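Local coordinates for protein alpha-1,3-glucanase (PDB 5ZRU) that hydrolyses alpha-1,3-glucan as a GH87 glucanase, the chain here being the catalytic unit cut from a longer protein that probably also binds carbohydrate, at residues S112-Q117 against M284-R289; R136-H141 against I346-A351; P262-G267 against S290-Q295. One frame throughout, in Å; residues are numbered along the deposited sequence.

Interaction 1: S112-Q117 against M284-R289. With CA (calcium ion), chain I; PE5 (3,6,9,12,15,18,21,24-octaoxahexacosan-1-ol), chain C.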
loop_
_atom_site.group_PDB
_atom_site.type_symbol
_atom_site.label_atom_id
_atom_site.label_comp_id
_atom_site.label_asym_id
_atom_site.label_seq_id
_atom_site.Cartn_x
_atom_site.Cartn_y
_atom_site.Cartn_z
ATOM N N SER A 112 0.045 -17.837 -6.903
ATOM C CA SER A 112 -1.050 -16.876 -6.997
ATOM C C SER A 112 -2.011 -17.000 -5.824
ATOM O O SER A 112 -3.079 -16.382 -5.847
ATOM C CB SER A 112 -1.801 -17.013 -8.333
ATOM O OG SER A 112 -2.186 -18.355 -8.612
ATOM N N TYR A 113 -1.627 -17.756 -4.787
ATOM C CA TYR A 113 -2.459 -17.945 -3.595
ATOM C C TYR A 113 -2.902 -16.619 -2.983
ATOM O O TYR A 113 -4.080 -16.439 -2.651
ATOM C CB TYR A 113 -1.688 -18.763 -2.553
ATOM C CG TYR A 113 -2.400 -18.907 -1.212
ATOM C CD1 TYR A 113 -3.348 -19.909 -1.015
ATOM C CD2 TYR A 113 -2.118 -18.052 -0.147
ATOM C CE1 TYR A 113 -4.000 -20.065 0.201
ATOM C CE2 TYR A 113 -2.779 -18.195 1.089
ATOM C CZ TYR A 113 -3.711 -19.209 1.245
ATOM O OH TYR A 113 -4.362 -19.380 2.437
ATOM N N TYR A 114 -1.955 -15.695 -2.781
ATOM C CA TYR A 114 -2.267 -14.461 -2.066
ATOM C C TYR A 114 -3.108 -13.512 -2.902
ATOM O O TYR A 114 -3.983 -12.815 -2.369
ATOM C CB TYR A 114 -0.985 -13.743 -1.658
ATOM C CG TYR A 114 -0.052 -14.590 -0.857
ATOM C CD1 TYR A 114 -0.296 -14.852 0.485
ATOM C CD2 TYR A 114 1.097 -15.111 -1.441
ATOM C CE1 TYR A 114 0.586 -15.633 1.226
ATOM C CE2 TYR A 114 1.976 -15.878 -0.716
ATOM C CZ TYR A 114 1.714 -16.146 0.613
ATOM O OH TYR A 114 2.626 -16.921 1.305
ATOM N N SER A 115 -2.814 -13.431 -4.196
ATOM C CA SER A 115 -3.352 -12.413 -5.081
ATOM C C SER A 115 -4.670 -12.902 -5.682
ATOM O O SER A 115 -5.186 -13.962 -5.312
ATOM C CB SER A 115 -2.306 -12.063 -6.147
ATOM O OG SER A 115 -1.803 -13.246 -6.778
ATOM N N TRP A 116 -5.221 -12.109 -6.605
ATOM C CA TRP A 116 -6.466 -12.344 -7.343
ATOM C C TRP A 116 -7.703 -12.219 -6.455
ATOM O O TRP A 116 -7.955 -13.066 -5.588
ATOM C CB TRP A 116 -6.446 -13.703 -8.060
ATOM C CG TRP A 116 -5.434 -13.743 -9.174
ATOM C CD1 TRP A 116 -4.104 -14.031 -9.055
ATOM C CD2 TRP A 116 -5.660 -13.473 -10.569
ATOM N NE1 TRP A 116 -3.491 -13.957 -10.283
ATOM C CE2 TRP A 116 -4.419 -13.609 -11.226
ATOM C CE3 TRP A 116 -6.791 -13.128 -11.324
ATOM C CZ2 TRP A 116 -4.275 -13.434 -12.606
ATOM C CZ3 TRP A 116 -6.644 -12.945 -12.696
ATOM C CH2 TRP A 116 -5.391 -13.091 -13.319
ATOM N N GLN A 117 -8.454 -11.140 -6.675
ATOM C CA GLN A 117 -9.734 -10.845 -6.040
ATOM C C GLN A 117 -10.710 -10.437 -7.132
ATOM O O GLN A 117 -10.321 -9.781 -8.099
ATOM C CB GLN A 117 -9.615 -9.708 -5.014
ATOM C CG GLN A 117 -8.801 -10.062 -3.780
ATOM C CD GLN A 117 -9.633 -10.836 -2.778
ATOM O OE1 GLN A 117 -10.333 -10.238 -1.967
ATOM N NE2 GLN A 117 -9.566 -12.169 -2.833
ATOM N N MET A 284 7.260 -9.736 7.525
ATOM C CA MET A 284 6.140 -10.578 7.942
ATOM C C MET A 284 5.278 -10.938 6.741
ATOM O O MET A 284 5.033 -10.102 5.869
ATOM C CB MET A 284 5.237 -9.889 8.986
ATOM C CG MET A 284 5.949 -9.423 10.240
ATOM S SD MET A 284 4.818 -9.440 11.655
ATOM C CE MET A 284 3.389 -8.582 10.976
ATOM N N ASN A 285 4.785 -12.173 6.735
ATOM C CA ASN A 285 3.923 -12.685 5.688
ATOM C C ASN A 285 2.787 -13.465 6.334
ATOM O O ASN A 285 2.939 -14.011 7.431
ATOM C CB ASN A 285 4.719 -13.582 4.736
ATOM C CG ASN A 285 3.913 -14.026 3.537
ATOM O OD1 ASN A 285 3.087 -13.283 3.029
ATOM N ND2 ASN A 285 4.146 -15.254 3.088
ATOM N N SER A 286 1.652 -13.524 5.645
ATOM C CA SER A 286 0.468 -14.220 6.123
ATOM C C SER A 286 0.327 -15.595 5.475
ATOM O O SER A 286 1.125 -16.007 4.636
ATOM C CB SER A 286 -0.785 -13.414 5.795
ATOM O OG SER A 286 -1.077 -13.614 4.418
ATOM N N ASN A 287 -0.737 -16.306 5.857
ATOM C CA ASN A 287 -1.292 -17.376 5.034
ATOM C C ASN A 287 -2.725 -17.033 4.631
ATOM O O ASN A 287 -3.619 -17.889 4.624
ATOM C CB ASN A 287 -1.244 -18.731 5.744
ATOM C CG ASN A 287 -1.465 -19.883 4.782
ATOM O OD1 ASN A 287 -1.313 -19.710 3.567
ATOM N ND2 ASN A 287 -1.816 -21.060 5.308
ATOM N N LEU A 288 -2.953 -15.774 4.265
ATOM C CA LEU A 288 -4.295 -15.231 4.102
ATOM C C LEU A 288 -4.611 -14.983 2.632
ATOM O O LEU A 288 -3.835 -14.319 1.934
ATOM C CB LEU A 288 -4.434 -13.923 4.892
ATOM C CG LEU A 288 -5.820 -13.283 4.851
ATOM C CD1 LEU A 288 -6.821 -14.168 5.598
ATOM C CD2 LEU A 288 -5.781 -11.876 5.433
ATOM N N ARG A 289 -5.758 -15.503 2.162
ATOM C CA ARG A 289 -6.185 -15.256 0.788
ATOM C C ARG A 289 -7.564 -14.626 0.681
ATOM O O ARG A 289 -8.048 -14.437 -0.443
ATOM C CB ARG A 289 -6.171 -16.552 -0.037
ATOM C CG ARG A 289 -7.031 -17.676 0.542
ATOM C CD ARG A 289 -7.168 -18.847 -0.452
ATOM N NE ARG A 289 -8.166 -18.618 -1.499
ATOM C CZ ARG A 289 -9.469 -18.833 -1.348
ATOM N NH1 ARG A 289 -9.937 -19.266 -0.181
ATOM N NH2 ARG A 289 -10.305 -18.601 -2.355
HETATM CA CA CA I . -7.076 -15.105 -4.650
HETATM C C48 PE5 C . 2.694 -20.679 4.347
HETATM C C50 PE5 C . 1.929 -19.821 3.332
HETATM O O1 PE5 C . 1.723 -20.544 2.148
HETATM C C1 PE5 C . 0.968 -19.878 1.173
HETATM C C2 PE5 C . 0.969 -20.660 -0.144
HETATM O O2 PE5 C . 2.267 -20.704 -0.666
HETATM C C3 PE5 C . 2.443 -21.512 -1.794
HETATM C C4 PE5 C . 3.922 -21.511 -2.205
HETATM O O3 PE5 C . 4.354 -20.195 -2.432
HETATM C C5 PE5 C . 5.666 -20.039 -2.901
HETATM C C6 PE5 C . 6.404 -18.962 -2.091
HETATM O O4 PE5 C . 6.218 -17.677 -2.628
HETATM C C7 PE5 C . 6.035 -16.642 -1.696
HETATM C C8 PE5 C . 7.165 -16.641 -0.664
HETATM O O5 PE5 C . 6.792 -15.866 0.430
HETATM C C9 PE5 C . 7.619 -15.996 1.555
HETATM C C10 PE5 C . 8.483 -14.747 1.671
HETATM O O6 PE5 C . 9.827 -15.120 1.734
HETATM C C11 PE5 C . 10.730 -14.114 1.381
HETATM C C12 PE5 C . 12.123 -14.700 1.201
HETATM O O7 PE5 C . 12.943 -14.091 2.149
HETATM C C13 PE5 C . 14.229 -13.772 1.706
HETATM C C14 PE5 C . 15.156 -13.731 2.918
HETATM O O8 PE5 C . 14.748 -14.726 3.813
HETATM C C15 PE5 C . 15.453 -14.787 5.026
HETATM C C16 PE5 C . 16.177 -16.138 5.126
HETATM O O52 PE5 C . 15.544 -16.977 6.052
HETATM O O HOH W 1 -5.737 -16.682 -6.143
HETATM O O HOH W 2 -6.539 -17.177 -3.404
HETATM O O HOH W 3 -6.597 -13.762 -2.763
HETATM O O HOH W 4 -3.089 -11.806 0.390
HETATM O O HOH W 5 -9.108 -15.310 -3.250
HETATM O O HOH W 6 -8.710 -16.175 -5.995
#
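The Tyr113 ring carries Arg289 CB over one face, 4.0 Å from the ring centroid and 17° off the normal, a CH-pi contact, while Leu288 N and Tyr114 CD1 lie at its edge. Tyr114 presents a face to Tyr113 CD2 and meets the carbonyl oxygens of Ser286 and Leu288 at its edge. Both phenol oxygens are bonded across the contact. Tyr113 OH donates to Asn287 O at 2.7 Å, approaching from well above the carbonyl plane (55°). Asn285 ND2 gives a hydrogen to Tyr114 OH at 2.9 Å, nearly in the amide plane; Asn285 ND2 also bonds to Gln258, and Asn285 OD1 to His318. Asn287 instead sends its ND2 to Thr260 O. With CG lying between the backbone N and the carbonyl carbon (chi1 57°), the Arg289 chain runs across the ring, CD reaching 3.5 Å from Tyr113 CE1. Were Tyr113 cut back to an alanine, Arg289 CB and CD would lose the ring they pack on, and Asn287 O is likely to be left without this donor. Beside the rings, calcium binds Ser115 O and Trp116 O; its water 2 joins Tyr113 O to Arg289 NE, and its water 3 joins Tyr114 O to Arg289 O, while Arg289 NH2 bonds to Gly89 O. The loop between strands 103-111 and 117-119 thereby meets the chain leaving strand 277-285, with Tyr114 also against strand 132-144.

Interaction 2: R136-H141 against I346-A351. With PE5 (3,6,9,12,15,18,21,24-octaoxahexacosan-1-ol), chain C.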
loop_
_atom_site.group_PDB
_atom_site.type_symbol
_atom_site.label_atom_id
_atom_site.label_comp_id
_atom_site.label_asym_id
_atom_site.label_seq_id
_atom_site.Cartn_x
_atom_site.Cartn_y
_atom_site.Cartn_z
ATOM N N ARG A 136 -4.057 -8.621 -9.658
ATOM C CA ARG A 136 -3.443 -9.621 -10.525
ATOM C C ARG A 136 -1.931 -9.715 -10.349
ATOM O O ARG A 136 -1.336 -10.713 -10.774
ATOM C CB ARG A 136 -3.810 -9.332 -11.986
ATOM C CG ARG A 136 -5.271 -9.698 -12.292
ATOM C CD ARG A 136 -5.735 -9.170 -13.652
ATOM N NE ARG A 136 -6.045 -7.747 -13.555
ATOM C CZ ARG A 136 -6.883 -7.101 -14.361
ATOM N NH1 ARG A 136 -7.500 -7.747 -15.350
ATOM N NH2 ARG A 136 -7.117 -5.816 -14.162
ATOM N N PHE A 137 -1.295 -8.716 -9.729
ATOM C CA PHE A 137 0.143 -8.745 -9.512
ATOM C C PHE A 137 0.463 -8.971 -8.035
ATOM O O PHE A 137 -0.351 -8.708 -7.144
ATOM C CB PHE A 137 0.806 -7.453 -10.021
ATOM C CG PHE A 137 0.948 -7.396 -11.525
ATOM C CD1 PHE A 137 -0.117 -6.991 -12.324
ATOM C CD2 PHE A 137 2.143 -7.763 -12.134
ATOM C CE1 PHE A 137 0.006 -6.948 -13.718
ATOM C CE2 PHE A 137 2.282 -7.733 -13.531
ATOM C CZ PHE A 137 1.219 -7.321 -14.323
ATOM N N ASP A 138 1.665 -9.487 -7.794
ATOM C CA ASP A 138 2.155 -9.780 -6.452
ATOM C C ASP A 138 3.668 -9.606 -6.476
ATOM O O ASP A 138 4.254 -9.325 -7.523
ATOM C CB ASP A 138 1.753 -11.199 -6.013
ATOM C CG ASP A 138 1.744 -11.373 -4.490
ATOM O OD1 ASP A 138 2.068 -10.417 -3.756
ATOM O OD2 ASP A 138 1.408 -12.479 -4.020
ATOM N N GLU A 139 4.312 -9.796 -5.324
ATOM C CA GLU A 139 5.761 -9.664 -5.248
ATOM C C GLU A 139 6.364 -10.854 -4.520
ATOM O O GLU A 139 5.693 -11.524 -3.726
ATOM C CB GLU A 139 6.177 -8.359 -4.542
ATOM C CG GLU A 139 5.797 -7.126 -5.338
ATOM C CD GLU A 139 6.285 -5.841 -4.707
ATOM O OE1 GLU A 139 6.982 -5.887 -3.676
ATOM O OE2 GLU A 139 5.945 -4.782 -5.242
ATOM N N VAL A 140 7.629 -11.131 -4.841
ATOM C CA VAL A 140 8.481 -12.016 -4.055
ATOM C C VAL A 140 9.829 -11.324 -3.945
ATOM O O VAL A 140 10.139 -10.409 -4.710
ATOM C CB VAL A 140 8.657 -13.430 -4.662
ATOM C CG1 VAL A 140 7.352 -14.221 -4.583
ATOM C CG2 VAL A 140 9.147 -13.347 -6.108
ATOM N N HIS A 141 10.628 -11.749 -2.969
ATOM C CA HIS A 141 11.994 -11.247 -2.881
ATOM C C HIS A 141 12.922 -12.385 -2.489
ATOM O O HIS A 141 12.499 -13.389 -1.914
ATOM C CB HIS A 141 12.118 -10.052 -1.911
ATOM C CG HIS A 141 11.818 -10.371 -0.475
ATOM N ND1 HIS A 141 10.533 -10.446 0.023
ATOM C CD2 HIS A 141 12.642 -10.583 0.583
ATOM C CE1 HIS A 141 10.578 -10.712 1.318
ATOM N NE2 HIS A 141 11.846 -10.806 1.680
ATOM N N ILE A 346 4.897 -1.748 2.796
ATOM C CA ILE A 346 3.581 -2.232 3.182
ATOM C C ILE A 346 2.864 -2.497 1.870
ATOM O O ILE A 346 2.434 -1.558 1.190
ATOM C CB ILE A 346 2.833 -1.222 4.059
ATOM C CG1 ILE A 346 3.686 -0.868 5.288
ATOM C CG2 ILE A 346 1.464 -1.780 4.467
ATOM C CD1 ILE A 346 3.284 0.452 5.995
ATOM N N ARG A 347 2.792 -3.767 1.470
ATOM C CA ARG A 347 2.502 -4.081 0.075
ATOM C C ARG A 347 1.608 -5.302 -0.039
ATOM O O ARG A 347 1.605 -6.172 0.834
ATOM C CB ARG A 347 3.789 -4.341 -0.725
ATOM C CG ARG A 347 4.828 -3.211 -0.653
ATOM C CD ARG A 347 6.020 -3.547 -1.557
ATOM N NE ARG A 347 7.038 -2.491 -1.574
ATOM C CZ ARG A 347 8.312 -2.709 -1.876
ATOM N NH1 ARG A 347 8.706 -3.947 -2.181
ATOM N NH2 ARG A 347 9.198 -1.702 -1.873
ATOM N N ASN A 348 0.841 -5.358 -1.128
ATOM C CA ASN A 348 0.120 -6.580 -1.499
ATOM C C ASN A 348 -0.815 -7.054 -0.392
ATOM O O ASN A 348 -0.958 -8.253 -0.152
ATOM C CB ASN A 348 1.107 -7.692 -1.871
ATOM C CG ASN A 348 2.168 -7.222 -2.811
ATOM O OD1 ASN A 348 1.869 -6.699 -3.886
ATOM N ND2 ASN A 348 3.430 -7.391 -2.414
ATOM N N ASN A 349 -1.467 -6.119 0.289
ATOM C CA ASN A 349 -2.494 -6.478 1.250
ATOM C C ASN A 349 -3.868 -6.407 0.585
ATOM O O ASN A 349 -4.066 -5.711 -0.423
ATOM C CB ASN A 349 -2.432 -5.567 2.478
ATOM C CG ASN A 349 -1.072 -5.607 3.153
ATOM O OD1 ASN A 349 -0.741 -6.576 3.847
ATOM N ND2 ASN A 349 -0.263 -4.555 2.940
ATOM N N LEU A 350 -4.810 -7.174 1.150
ATOM C CA LEU A 350 -6.138 -7.333 0.555
ATOM C C LEU A 350 -7.013 -6.097 0.727
ATOM O O LEU A 350 -8.020 -5.963 0.022
ATOM C CB LEU A 350 -6.838 -8.554 1.166
ATOM C CG LEU A 350 -6.205 -9.890 0.766
ATOM C CD1 LEU A 350 -6.489 -10.972 1.785
ATOM C CD2 LEU A 350 -6.698 -10.327 -0.630
ATOM N N ALA A 351 -6.649 -5.194 1.636
ATOM C CA ALA A 351 -7.380 -3.947 1.853
ATOM C C ALA A 351 -6.387 -2.831 2.186
ATOM O O ALA A 351 -5.339 -2.754 1.546
ATOM C CB ALA A 351 -8.428 -4.114 2.962
HETATM C C48 PE5 C . 2.694 -20.679 4.347
HETATM C C50 PE5 C . 1.929 -19.821 3.332
HETATM O O1 PE5 C . 1.723 -20.544 2.148
HETATM C C1 PE5 C . 0.968 -19.878 1.173
HETATM C C2 PE5 C . 0.969 -20.660 -0.144
HETATM O O2 PE5 C . 2.267 -20.704 -0.666
HETATM C C3 PE5 C . 2.443 -21.512 -1.794
HETATM C C4 PE5 C . 3.922 -21.511 -2.205
HETATM O O3 PE5 C . 4.354 -20.195 -2.432
HETATM C C5 PE5 C . 5.666 -20.039 -2.901
HETATM C C6 PE5 C . 6.404 -18.962 -2.091
HETATM O O4 PE5 C . 6.218 -17.677 -2.628
HETATM C C7 PE5 C . 6.035 -16.642 -1.696
HETATM C C8 PE5 C . 7.165 -16.641 -0.664
HETATM O O5 PE5 C . 6.792 -15.866 0.430
HETATM C C9 PE5 C . 7.619 -15.996 1.555
HETATM C C10 PE5 C . 8.483 -14.747 1.671
HETATM O O6 PE5 C . 9.827 -15.120 1.734
HETATM C C11 PE5 C . 10.730 -14.114 1.381
HETATM C C12 PE5 C . 12.123 -14.700 1.201
HETATM O O7 PE5 C . 12.943 -14.091 2.149
HETATM C C13 PE5 C . 14.229 -13.772 1.706
HETATM C C14 PE5 C . 15.156 -13.731 2.918
HETATM O O8 PE5 C . 14.748 -14.726 3.813
HETATM C C15 PE5 C . 15.453 -14.787 5.026
HETATM C C16 PE5 C . 16.177 -16.138 5.126
HETATM O O52 PE5 C . 15.544 -16.977 6.052
HETATM O O HOH W 7 3.227 -5.144 -5.902
#
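Glu139 and Arg347 meet because both side chains leave the backbone with CG anti to the carbonyl carbon (chi1 -66° in Glu139) and then run extended, Arg347 as far as NE, so that their charged ends meet between the two segments. They cross at about a right angle, with the carboxylate and guanidinium planes steeply inclined to each other. Arg347 NH1 reaches the syn lone pair of Glu139 OE1 at 3.0 Å, but the N-H...O angle is only 137°. OE1 also lies 29° out of the guanidinium plane: this is a salt bridge made through one bent hydrogen bond, unlike a flat two-pronged pairing. Arg347 CD packs 3.3 Å from the same Glu139 OE1. Both groups have further partners, since Glu139 OE2 forms a salt bridge to Arg371 and Arg347 NE bonds to Ser369 OG. The carboxylate is paired with two arginines, one on each oxygen, which would probably favour its ionised form.

Asn348 extends the contact. Its amide stands steeply to the Glu139 carboxylate plane, with ND2 3.6 Å from Glu139 CB, and water 7 joins Asn348 OD1 (2.9 Å) to Glu139 OE2 (2.8 Å). Asp138 OD1 approaches Asn348 CG at 3.3 Å as a packing contact; this OD1 bonds to His318 and weakly accepts from Glu139 N. The Asn348 amide itself is held at both ends, OD1 by Asn372 and ND2 by Glu317, which should fix its rotation.

All five touching residues are buried. The geometry describes a polar interface between strand 132-144 of the antiparallel domain and a turn leaving strand 345-347 of the parallel beta-helix, the fold expected of the pectate-lyase-like family that includes the D2 region.

Interaction 3: P262-G267 against S290-Q295; sequences PNQASG and SRYGEQ. With ZN (zinc ion), chain G.
Two surface loops of the beta-helix domain meet here: one holds the type II beta turn from Asn263 to Ser266, between strands 255-259 and 269-273, and the other follows strand 277-285 and carries the zinc ligand Glu294. The contact centres on Tyr292, whose ring has Gln264 CG over one face, 3.5 Å from the centroid and 18° off the normal, a CH-pi contact. Ser290 OG lies over the opposite face; it accepts from Tyr292 N in an ST turn and also bonds to Asp126. At the ring edge, Tyr292 OH donates to Pro262 O at 2.8 Å, tilted 25° from the carbonyl plane. The Gln264 amide slants over the CD1 rim of the ring, its OE1 3.4 Å from Tyr292 CD1. Because the chain is extended beyond CG (chi2 166°), it carries NE2 past the ring to Gln295 O, a hydrogen bond of 3.2 Å that arrives from above the carbonyl plane. A backbone hydrogen bond between Ala265 and Ala296 adds a further tie. Within the turn, Ser266 OG bonds to Gln264 O. Glu294 takes no part in the contact: its OE2 binds zinc at 2.0 Å, with His123 as the other protein ligand. Both side-chain bonds between the segments end on backbone carbonyls, so they probably depend little on which side chains the acceptor residues carry; the contact is neutral, with no ion pair.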
loop_
_atom_site.group_PDB
_atom_site.type_symbol
_atom_site.label_atom_id
_atom_site.label_comp_id
_atom_site.label_asym_id
_atom_site.label_seq_id
_atom_site.Cartn_x
_atom_site.Cartn_y
_atom_site.Cartn_z
ATOM N N PRO A 262 -4.493 -20.159 7.834
ATOM C CA PRO A 262 -5.317 -19.403 6.881
ATOM C C PRO A 262 -6.659 -18.947 7.423
ATOM O O PRO A 262 -7.388 -18.255 6.708
ATOM C CB PRO A 262 -5.519 -20.416 5.742
ATOM C CG PRO A 262 -5.633 -21.726 6.490
ATOM C CD PRO A 262 -4.595 -21.615 7.615
ATOM N N ASN A 263 -7.008 -19.293 8.657
ATOM C CA ASN A 263 -8.359 -19.050 9.140
ATOM C C ASN A 263 -8.546 -17.616 9.626
ATOM O O ASN A 263 -7.588 -16.875 9.863
ATOM C CB ASN A 263 -8.700 -20.040 10.252
ATOM C CG ASN A 263 -8.833 -21.457 9.722
ATOM O OD1 ASN A 263 -9.767 -21.752 8.989
ATOM N ND2 ASN A 263 -7.892 -22.328 10.066
ATOM N N GLN A 264 -9.820 -17.228 9.760
ATOM C CA GLN A 264 -10.178 -15.943 10.350
ATOM C C GLN A 264 -9.483 -15.744 11.685
ATOM O O GLN A 264 -9.368 -16.679 12.483
ATOM C CB GLN A 264 -11.688 -15.863 10.583
ATOM C CG GLN A 264 -12.453 -15.191 9.498
ATOM C CD GLN A 264 -13.935 -15.438 9.635
ATOM O OE1 GLN A 264 -14.459 -16.431 9.122
ATOM N NE2 GLN A 264 -14.618 -14.548 10.347
ATOM N N ALA A 265 -9.029 -14.511 11.921
ATOM C CA ALA A 265 -8.485 -14.083 13.213
ATOM C C ALA A 265 -7.327 -14.962 13.674
ATOM O O ALA A 265 -7.107 -15.136 14.880
ATOM C CB ALA A 265 -9.578 -14.030 14.291
ATOM N N SER A 266 -6.552 -15.511 12.730
ATOM C CA SER A 266 -5.551 -16.516 13.070
ATOM C C SER A 266 -4.141 -16.139 12.635
ATOM O O SER A 266 -3.291 -17.021 12.489
ATOM C CB SER A 266 -5.945 -17.869 12.472
ATOM O OG SER A 266 -7.200 -18.258 12.998
ATOM N N GLY A 267 -3.871 -14.855 12.439
ATOM C CA GLY A 267 -2.525 -14.413 12.125
ATOM C C GLY A 267 -2.424 -12.915 12.305
ATOM O O GLY A 267 -3.400 -12.239 12.639
ATOM N N SER A 290 -8.207 -14.289 1.799
ATOM C CA SER A 290 -9.552 -13.730 1.780
ATOM C C SER A 290 -9.687 -12.614 2.809
ATOM O O SER A 290 -9.098 -12.669 3.893
ATOM C CB SER A 290 -10.607 -14.817 2.060
ATOM O OG SER A 290 -11.904 -14.251 2.211
ATOM N N ARG A 291 -10.492 -11.607 2.466
ATOM C CA ARG A 291 -10.902 -10.579 3.418
ATOM C C ARG A 291 -11.976 -11.052 4.387
ATOM O O ARG A 291 -12.265 -10.333 5.353
ATOM C CB ARG A 291 -11.438 -9.343 2.684
ATOM C CG ARG A 291 -10.385 -8.476 2.043
ATOM C CD ARG A 291 -10.978 -7.138 1.592
ATOM N NE ARG A 291 -11.360 -6.289 2.720
ATOM C CZ ARG A 291 -11.782 -5.036 2.588
ATOM N NH1 ARG A 291 -11.871 -4.495 1.379
ATOM N NH2 ARG A 291 -12.101 -4.318 3.656
ATOM N N TYR A 292 -12.582 -12.214 4.141
ATOM C CA TYR A 292 -13.668 -12.730 4.978
ATOM C C TYR A 292 -14.747 -11.672 5.223
ATOM O O TYR A 292 -15.237 -11.506 6.343
ATOM C CB TYR A 292 -13.126 -13.250 6.312
ATOM C CG TYR A 292 -12.310 -14.526 6.235
ATOM C CD1 TYR A 292 -12.932 -15.770 6.172
ATOM C CD2 TYR A 292 -10.919 -14.489 6.282
ATOM C CE1 TYR A 292 -12.195 -16.935 6.142
ATOM C CE2 TYR A 292 -10.174 -15.652 6.245
ATOM C CZ TYR A 292 -10.817 -16.873 6.176
ATOM O OH TYR A 292 -10.087 -18.042 6.146
ATOM N N GLY A 293 -15.099 -10.925 4.175
ATOM C CA GLY A 293 -16.107 -9.882 4.277
ATOM C C GLY A 293 -15.941 -8.898 5.425
ATOM O O GLY A 293 -16.890 -8.655 6.176
ATOM N N GLU A 294 -14.746 -8.321 5.564
ATOM C CA GLU A 294 -14.370 -7.389 6.631
ATOM C C GLU A 294 -14.312 -8.032 8.015
ATOM O O GLU A 294 -14.160 -7.317 9.018
ATOM C CB GLU A 294 -15.299 -6.167 6.688
ATOM C CG GLU A 294 -15.403 -5.406 5.382
ATOM C CD GLU A 294 -16.716 -5.654 4.656
ATOM O OE1 GLU A 294 -16.746 -6.521 3.760
ATOM O OE2 GLU A 294 -17.717 -4.987 4.983
ATOM N N GLN A 295 -14.419 -9.355 8.109
ATOM C CA GLN A 295 -14.309 -10.061 9.380
ATOM C C GLN A 295 -13.030 -10.881 9.479
ATOM O O GLN A 295 -12.971 -11.818 10.279
ATOM C CB GLN A 295 -15.514 -10.982 9.598
ATOM C CG GLN A 295 -16.868 -10.295 9.699
ATOM C CD GLN A 295 -18.002 -11.301 9.898
ATOM O OE1 GLN A 295 -18.060 -11.996 10.914
ATOM N NE2 GLN A 295 -18.893 -11.391 8.917
HETATM ZN ZN ZN G . -19.405 -5.293 3.874
HETATM O O HOH W 8 -20.848 -3.463 4.439
#

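Interaction 2 is wholly buried and lies nearest the centre of the chain, interaction 1 is mostly buried, and interaction 3 is on the surface. The first two join the D1 and D2 regions and abut each other, Tyr114 CB lying 3.6 Å from Asp138 OD2, whereas interaction 3 joins two loops of D2. The chemistry follows place: charge pairing in the interior for interaction 2, tyrosine rings with metal-bound water for interaction 1, and neutral bonds to backbone carbonyls for interaction 3. Residues 284-289 run straight into 290-295, so one chain segment serves interactions 1 and 3, and Pro262 touches both Tyr113 and Asn287.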